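Local coordinates for Mgp-operon protein 3 (PDB 6RJ1), which is the P40/P90 adhesion protein of Mycoplasma pneumoniae, probably helping the cell attach to its host, at residues A[203-215]-A[626-638]. Numbering follows the deposited sequence.
Sequences QRSQKGLKNNPGP and GGSQNNEEVQTTY
Asn211 ND2 gives its two N-H groups to two acceptors of 626-638: the backbone Glu633 O at 3.3 Å and the carboxylate atom Glu632 OE1 at 3.2 Å. Both acceptors lie close to the Asn211 amide plane, which should limit rotation of the group, although ND2 stands above the carbonyl plane of Glu633 and meets OE1 on its anti side. With CG anti to its carbonyl carbon (chi1 -56°), Asn211 also lays its amide against Gly627. Lys210 NZ stays 4.1 Å from Glu632 OE1, too far for a salt bridge, although the opposite charges may still attract.

Gln635 is gripped through three atoms. Gln635 N donates to Lys210 O at 2.8 Å, and Lys210 N donates back to Gln635 OE1, carried there by the extended side chain, at 3.2 Å. Asn212 ND2 reaches Gln635 O, 2.8 Å away and in the carbonyl plane; an Asx turn, Asn212 OD1 accepting from Gly214 N, orients this amide. The bonds to Gln635 seat the type II turn Leu209–Asn212 against an extended, irregular backbone. Val634 CG1 touches Pro213 CD, and Leu209 CG meets Thr637 CG2 at 3.8 Å.

At the periphery, centred about 35 Å from the chain centre, the contact joins the loop between helix 200-203 and strand 220-222 to the MgpC adhesin family loop between strands 614-616 and 650-654; Leu209 and Asn212 also touch helix 187-192.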
ATOM      1  N   GLN A 203       5.841  -5.049 -40.867  1.00 74.18           N
ATOM      2  CA  GLN A 203       5.866  -3.613 -40.568  1.00 73.47           C
ATOM      3  C   GLN A 203       6.170  -3.244 -39.110  1.00 75.74           C
ATOM      4  O   GLN A 203       6.297  -2.053 -38.831  1.00 75.23           O
ATOM      5  CB  GLN A 203       4.563  -2.952 -41.016  1.00 74.81           C
ATOM      6  CG  GLN A 203       4.583  -2.497 -42.461  1.00 93.85           C
ATOM      7  CD  GLN A 203       3.228  -2.009 -42.895  1.00117.49           C
ATOM      8  OE1 GLN A 203       2.531  -2.683 -43.656  1.00113.31           O
ATOM      9  NE2 GLN A 203       2.812  -0.837 -42.423  1.00110.99           N
ATOM     10  N   ARG A 204       6.315  -4.233 -38.197  1.00 71.36           N
ATOM     11  CA  ARG A 204       6.635  -4.002 -36.783  1.00 71.18           C
ATOM     12  C   ARG A 204       7.905  -3.162 -36.600  1.00 76.74           C
ATOM     13  O   ARG A 204       7.939  -2.283 -35.742  1.00 76.44           O
ATOM     14  CB  ARG A 204       6.717  -5.319 -35.976  1.00 70.55           C
ATOM     15  CG  ARG A 204       7.581  -6.426 -36.585  1.00 77.05           C
ATOM     16  CD  ARG A 204       8.180  -7.316 -35.525  1.00 82.73           C
ATOM     17  NE  ARG A 204       8.783  -8.508 -36.117  1.00 87.39           N
ATOM     18  CZ  ARG A 204       8.484  -9.758 -35.785  1.00 94.76           C
ATOM     19  NH1 ARG A 204       9.084 -10.771 -36.389  1.00 80.31           N
ATOM     20  NH2 ARG A 204       7.509 -10.007 -34.926  1.00 80.82           N
ATOM     21  N   SER A 205       8.921  -3.423 -37.449  1.00 74.62           N
ATOM     22  CA  SER A 205      10.229  -2.776 -37.498  1.00 74.88           C
ATOM     23  C   SER A 205      10.120  -1.246 -37.628  1.00 79.42           C
ATOM     24  O   SER A 205      10.785  -0.519 -36.873  1.00 79.88           O
ATOM     25  CB  SER A 205      11.044  -3.357 -38.648  1.00 79.12           C
ATOM     26  OG  SER A 205      12.390  -2.916 -38.624  1.00 92.05           O
ATOM     27  N   GLN A 206       9.239  -0.770 -38.543  1.00 74.74           N
ATOM     28  CA  GLN A 206       9.009   0.657 -38.788  1.00 74.27           C
ATOM     29  C   GLN A 206       7.911   1.265 -37.879  1.00 76.91           C
ATOM     30  O   GLN A 206       7.412   2.358 -38.154  1.00 77.49           O
ATOM     31  CB  GLN A 206       8.749   0.936 -40.288  1.00 75.55           C
ATOM     32  CG  GLN A 206       7.426   0.407 -40.826  1.00 94.20           C
ATOM     33  CD  GLN A 206       7.562  -0.177 -42.204  1.00118.49           C
ATOM     34  OE1 GLN A 206       8.367  -1.084 -42.449  1.00113.24           O
ATOM     35  NE2 GLN A 206       6.755   0.317 -43.127  1.00114.94           N
ATOM     36  N   LYS A 207       7.570   0.577 -36.789  1.00 71.93           N
ATOM     37  CA  LYS A 207       6.569   1.031 -35.818  1.00 71.22           C
ATOM     38  C   LYS A 207       7.145   1.056 -34.389  1.00 73.87           C
ATOM     39  O   LYS A 207       6.416   1.355 -33.436  1.00 73.78           O
ATOM     40  CB  LYS A 207       5.288   0.168 -35.888  1.00 73.47           C
ATOM     41  CG  LYS A 207       4.549   0.212 -37.227  1.00 80.28           C
ATOM     42  CD  LYS A 207       3.589   1.378 -37.340  1.00 88.52           C
ATOM     43  CE  LYS A 207       2.868   1.376 -38.662  1.00 92.92           C
ATOM     44  NZ  LYS A 207       1.782   2.383 -38.673  1.00100.54           N
ATOM     45  N   GLY A 208       8.446   0.777 -34.266  1.00 68.68           N
ATOM     46  CA  GLY A 208       9.154   0.760 -32.991  1.00 67.82           C
ATOM     47  C   GLY A 208       8.910  -0.500 -32.199  1.00 70.47           C
ATOM     48  O   GLY A 208       8.999  -0.492 -30.968  1.00 70.15           O
ATOM     49  N   LEU A 209       8.606  -1.594 -32.925  1.00 65.62           N
ATOM     50  CA  LEU A 209       8.290  -2.918 -32.401  1.00 63.86           C
ATOM     51  C   LEU A 209       9.129  -4.005 -33.091  1.00 67.05           C
ATOM     52  O   LEU A 209       8.655  -5.132 -33.252  1.00 66.95           O
ATOM     53  CB  LEU A 209       6.780  -3.196 -32.589  1.00 63.16           C
ATOM     54  CG  LEU A 209       5.817  -2.344 -31.772  1.00 66.02           C
ATOM     55  CD1 LEU A 209       4.470  -2.275 -32.426  1.00 65.17           C
ATOM     56  CD2 LEU A 209       5.704  -2.845 -30.346  1.00 68.10           C
ATOM     57  N   LYS A 210      10.375  -3.671 -33.492  1.00 62.54           N
ATOM     58  CA  LYS A 210      11.314  -4.599 -34.137  1.00 61.73           C
ATOM     59  C   LYS A 210      11.454  -5.861 -33.289  1.00 66.16           C
ATOM     60  O   LYS A 210      11.641  -5.776 -32.074  1.00 65.80           O
ATOM     61  CB  LYS A 210      12.692  -3.941 -34.334  1.00 63.53           C
ATOM     62  CG  LYS A 210      13.598  -4.680 -35.308  1.00 78.06           C
ATOM     63  CD  LYS A 210      14.921  -3.960 -35.524  1.00 90.71           C
ATOM     64  CE  LYS A 210      16.072  -4.639 -34.843  1.00106.81           C
ATOM     65  NZ  LYS A 210      17.372  -4.048 -35.262  1.00118.14           N
ATOM     66  N   ASN A 211      11.281  -7.023 -33.937  1.00 62.65           N
ATOM     67  CA  ASN A 211      11.383  -8.375 -33.375  1.00 61.76           C
ATOM     68  C   ASN A 211      10.424  -8.643 -32.207  1.00 65.74           C
ATOM     69  O   ASN A 211      10.631  -9.617 -31.481  1.00 66.19           O
ATOM     70  CB  ASN A 211      12.835  -8.717 -32.998  1.00 61.18           C
ATOM     71  CG  ASN A 211      13.807  -8.591 -34.137  1.00 83.94           C
ATOM     72  OD1 ASN A 211      13.665  -9.236 -35.181  1.00 79.31           O
ATOM     73  ND2 ASN A 211      14.816  -7.750 -33.955  1.00 76.50           N
ATOM     74  N   ASN A 212       9.365  -7.818 -32.040  1.00 61.58           N
ATOM     75  CA  ASN A 212       8.386  -8.030 -30.971  1.00 61.00           C
ATOM     76  C   ASN A 212       7.537  -9.237 -31.352  1.00 66.24           C
ATOM     77  O   ASN A 212       6.881  -9.211 -32.397  1.00 65.27           O
ATOM     78  CB  ASN A 212       7.522  -6.799 -30.730  1.00 60.55           C
ATOM     79  CG  ASN A 212       6.712  -6.860 -29.459  1.00 72.91           C
ATOM     80  OD1 ASN A 212       5.808  -7.687 -29.298  1.00 66.61           O
ATOM     81  ND2 ASN A 212       7.007  -5.972 -28.532  1.00 61.31           N
ATOM     82  N   PRO A 213       7.589 -10.332 -30.552  1.00 64.10           N
ATOM     83  CA  PRO A 213       6.838 -11.542 -30.915  1.00 64.01           C
ATOM     84  C   PRO A 213       5.400 -11.612 -30.376  1.00 70.15           C
ATOM     85  O   PRO A 213       4.754 -12.646 -30.539  1.00 70.72           O
ATOM     86  CB  PRO A 213       7.703 -12.644 -30.308  1.00 65.07           C
ATOM     87  CG  PRO A 213       8.244 -12.029 -29.075  1.00 69.07           C
ATOM     88  CD  PRO A 213       8.343 -10.542 -29.297  1.00 64.93           C
ATOM     89  N   GLY A 214       4.919 -10.542 -29.736  1.00 66.49           N
ATOM     90  CA  GLY A 214       3.592 -10.533 -29.138  1.00 65.86           C
ATOM     91  C   GLY A 214       2.589  -9.577 -29.744  1.00 68.36           C
ATOM     92  O   GLY A 214       2.202  -8.615 -29.073  1.00 67.81           O
ATOM     93  N   PRO A 215       2.075  -9.840 -30.976  1.00 63.46           N
ATOM     94  CA  PRO A 215       1.061  -8.933 -31.548  1.00 62.64           C
ATOM     95  C   PRO A 215      -0.254  -8.947 -30.766  1.00 65.62           C
ATOM     96  O   PRO A 215      -0.974  -7.950 -30.758  1.00 65.04           O
ATOM     97  CB  PRO A 215       0.865  -9.477 -32.969  1.00 63.79           C
ATOM     98  CG  PRO A 215       1.275 -10.888 -32.906  1.00 67.55           C
ATOM     99  CD  PRO A 215       2.381 -10.949 -31.908  1.00 63.68           C
ATOM    100  N   GLY A 626      16.879 -10.970 -30.030  1.00 74.00           N
ATOM    101  CA  GLY A 626      15.932 -10.969 -31.137  1.00 73.58           C
ATOM    102  C   GLY A 626      16.566 -11.157 -32.496  1.00 78.69           C
ATOM    103  O   GLY A 626      17.792 -11.110 -32.641  1.00 78.74           O
ATOM    104  N   GLY A 627      15.711 -11.371 -33.491  1.00 75.11           N
ATOM    105  CA  GLY A 627      16.116 -11.614 -34.867  1.00 73.98           C
ATOM    106  C   GLY A 627      16.549 -13.050 -35.066  1.00 77.78           C
ATOM    107  O   GLY A 627      16.765 -13.773 -34.091  1.00 76.80           O
ATOM    108  N   SER A 628      16.698 -13.474 -36.335  1.00 75.27           N
ATOM    109  CA  SER A 628      17.119 -14.841 -36.650  1.00 75.05           C
ATOM    110  C   SER A 628      18.430 -15.228 -35.955  1.00 78.08           C
ATOM    111  O   SER A 628      18.538 -16.340 -35.440  1.00 77.89           O
ATOM    112  CB  SER A 628      17.179 -15.084 -38.159  1.00 79.15           C
ATOM    113  OG  SER A 628      17.717 -14.015 -38.926  1.00 92.67           O
ATOM    114  N   GLN A 629      19.389 -14.286 -35.883  1.00 72.95           N
ATOM    115  CA  GLN A 629      20.699 -14.511 -35.273  1.00 71.86           C
ATOM    116  C   GLN A 629      20.719 -14.377 -33.765  1.00 74.34           C
ATOM    117  O   GLN A 629      21.750 -14.652 -33.153  1.00 73.71           O
ATOM    118  CB  GLN A 629      21.754 -13.600 -35.902  1.00 72.95           C
ATOM    119  CG  GLN A 629      21.954 -13.831 -37.378  1.00 70.38           C
ATOM    120  CD  GLN A 629      23.185 -13.149 -37.877  1.00 87.68           C
ATOM    121  OE1 GLN A 629      24.139 -13.794 -38.339  1.00 86.52           O
ATOM    122  NE2 GLN A 629      23.188 -11.828 -37.781  1.00 76.39           N
ATOM    123  N   ASN A 630      19.582 -13.968 -33.163  1.00 71.49           N
ATOM    124  CA  ASN A 630      19.383 -13.779 -31.717  1.00 71.04           C
ATOM    125  C   ASN A 630      20.363 -12.750 -31.114  1.00 75.92           C
ATOM    126  O   ASN A 630      20.839 -12.916 -29.986  1.00 75.87           O
ATOM    127  CB  ASN A 630      19.405 -15.121 -30.962  1.00 69.38           C
ATOM    128  CG  ASN A 630      18.504 -16.177 -31.545  1.00 84.68           C
ATOM    129  OD1 ASN A 630      18.971 -17.142 -32.154  1.00 70.62           O
ATOM    130  ND2 ASN A 630      17.194 -16.016 -31.371  1.00 82.27           N
ATOM    131  N   ASN A 631      20.649 -11.679 -31.876  1.00 72.97           N
ATOM    132  CA  ASN A 631      21.576 -10.611 -31.480  1.00 72.71           C
ATOM    133  C   ASN A 631      20.935  -9.220 -31.516  1.00 76.75           C
ATOM    134  O   ASN A 631      21.492  -8.280 -30.945  1.00 77.18           O
ATOM    135  CB  ASN A 631      22.834 -10.640 -32.358  1.00 69.32           C
ATOM    136  CG  ASN A 631      22.586 -10.413 -33.824  1.00 75.38           C
ATOM    137  OD1 ASN A 631      21.496 -10.677 -34.347  1.00 59.13           O
ATOM    138  ND2 ASN A 631      23.605  -9.925 -34.523  1.00 70.59           N
ATOM    139  N   GLU A 632      19.778  -9.099 -32.187  1.00 72.21           N
ATOM    140  CA  GLU A 632      19.036  -7.854 -32.372  1.00 71.21           C
ATOM    141  C   GLU A 632      18.155  -7.518 -31.166  1.00 73.94           C
ATOM    142  O   GLU A 632      17.860  -8.384 -30.347  1.00 72.58           O
ATOM    143  CB  GLU A 632      18.197  -7.910 -33.663  1.00 72.39           C
ATOM    144  CG  GLU A 632      19.021  -7.928 -34.937  1.00 80.84           C
ATOM    145  CD  GLU A 632      18.269  -8.262 -36.207  1.00106.91           C
ATOM    146  OE1 GLU A 632      17.041  -8.019 -36.271  1.00 96.23           O
ATOM    147  OE2 GLU A 632      18.924  -8.763 -37.150  1.00113.72           O
ATOM    148  N   GLU A 633      17.731  -6.252 -31.079  1.00 70.05           N
ATOM    149  CA  GLU A 633      16.897  -5.710 -30.014  1.00 69.46           C
ATOM    150  C   GLU A 633      15.427  -6.102 -30.179  1.00 72.35           C
ATOM    151  O   GLU A 633      14.861  -5.919 -31.262  1.00 72.65           O
ATOM    152  CB  GLU A 633      17.047  -4.176 -29.995  1.00 70.90           C
ATOM    153  CG  GLU A 633      16.268  -3.444 -28.912  1.00 81.88           C
ATOM    154  CD  GLU A 633      16.206  -1.932 -29.052  1.00 97.01           C
ATOM    155  OE1 GLU A 633      16.733  -1.389 -30.052  1.00 91.21           O
ATOM    156  OE2 GLU A 633      15.614  -1.289 -28.156  1.00 85.47           O
ATOM    157  N   VAL A 634      14.807  -6.616 -29.104  1.00 67.15           N
ATOM    158  CA  VAL A 634      13.379  -6.945 -29.103  1.00 66.33           C
ATOM    159  C   VAL A 634      12.705  -5.686 -28.578  1.00 68.35           C
ATOM    160  O   VAL A 634      12.712  -5.416 -27.373  1.00 68.46           O
ATOM    161  CB  VAL A 634      12.984  -8.221 -28.308  1.00 70.55           C
ATOM    162  CG1 VAL A 634      11.489  -8.494 -28.432  1.00 70.10           C
ATOM    163  CG2 VAL A 634      13.776  -9.434 -28.778  1.00 70.60           C
ATOM    164  N   GLN A 635      12.193  -4.883 -29.507  1.00 63.08           N
ATOM    165  CA  GLN A 635      11.579  -3.594 -29.228  1.00 61.47           C
ATOM    166  C   GLN A 635      10.173  -3.672 -28.698  1.00 63.30           C
ATOM    167  O   GLN A 635       9.391  -4.553 -29.051  1.00 61.85           O
ATOM    168  CB  GLN A 635      11.633  -2.687 -30.457  1.00 62.35           C
ATOM    169  CG  GLN A 635      12.987  -2.038 -30.667  1.00 60.61           C
ATOM    170  CD  GLN A 635      13.030  -1.170 -31.893  1.00 76.99           C
ATOM    171  OE1 GLN A 635      12.080  -1.091 -32.683  1.00 70.42           O
ATOM    172  NE2 GLN A 635      14.156  -0.497 -32.079  1.00 74.75           N
ATOM    173  N   THR A 636       9.851  -2.667 -27.908  1.00 60.58           N
ATOM    174  CA  THR A 636       8.590  -2.480 -27.217  1.00 60.97           C
ATOM    175  C   THR A 636       8.255  -0.980 -27.298  1.00 65.59           C
ATOM    176  O   THR A 636       9.173  -0.160 -27.349  1.00 66.92           O
ATOM    177  CB  THR A 636       8.691  -3.160 -25.813  1.00 73.90           C
ATOM    178  OG1 THR A 636       7.473  -3.034 -25.108  1.00 79.37           O
ATOM    179  CG2 THR A 636       9.886  -2.672 -24.954  1.00 69.46           C
ATOM    180  N   THR A 637       6.971  -0.620 -27.447  1.00 60.88           N
ATOM    181  CA  THR A 637       6.562   0.791 -27.553  1.00 60.06           C
ATOM    182  C   THR A 637       5.206   0.989 -26.876  1.00 61.59           C
ATOM    183  O   THR A 637       4.453   0.030 -26.761  1.00 61.72           O
ATOM    184  CB  THR A 637       6.649   1.317 -29.024  1.00 64.31           C
ATOM    185  OG1 THR A 637       6.769   2.742 -29.029  1.00 62.17           O
ATOM    186  CG2 THR A 637       5.470   0.894 -29.900  1.00 58.57           C
ATOM    187  N   TYR A 638       4.905   2.219 -26.439  1.00 56.75           N
ATOM    188  CA  TYR A 638       3.643   2.567 -25.773  1.00 56.48           C
ATOM    189  C   TYR A 638       2.418   2.327 -26.697  1.00 61.45           C
ATOM    190  O   TYR A 638       2.496   2.645 -27.881  1.00 59.68           O
ATOM    191  CB  TYR A 638       3.676   4.032 -25.258  1.00 56.51           C
ATOM    192  CG  TYR A 638       2.579   4.349 -24.267  1.00 56.93           C
ATOM    193  CD1 TYR A 638       2.745   4.098 -22.911  1.00 57.72           C
ATOM    194  CD2 TYR A 638       1.350   4.839 -24.692  1.00 59.00           C
ATOM    195  CE1 TYR A 638       1.711   4.322 -22.000  1.00 58.55           C
ATOM    196  CE2 TYR A 638       0.301   5.044 -23.794  1.00 59.45           C
ATOM    197  CZ  TYR A 638       0.492   4.801 -22.449  1.00 65.31           C
ATOM    198  OH  TYR A 638      -0.529   5.045 -21.566  1.00 68.24           O
TER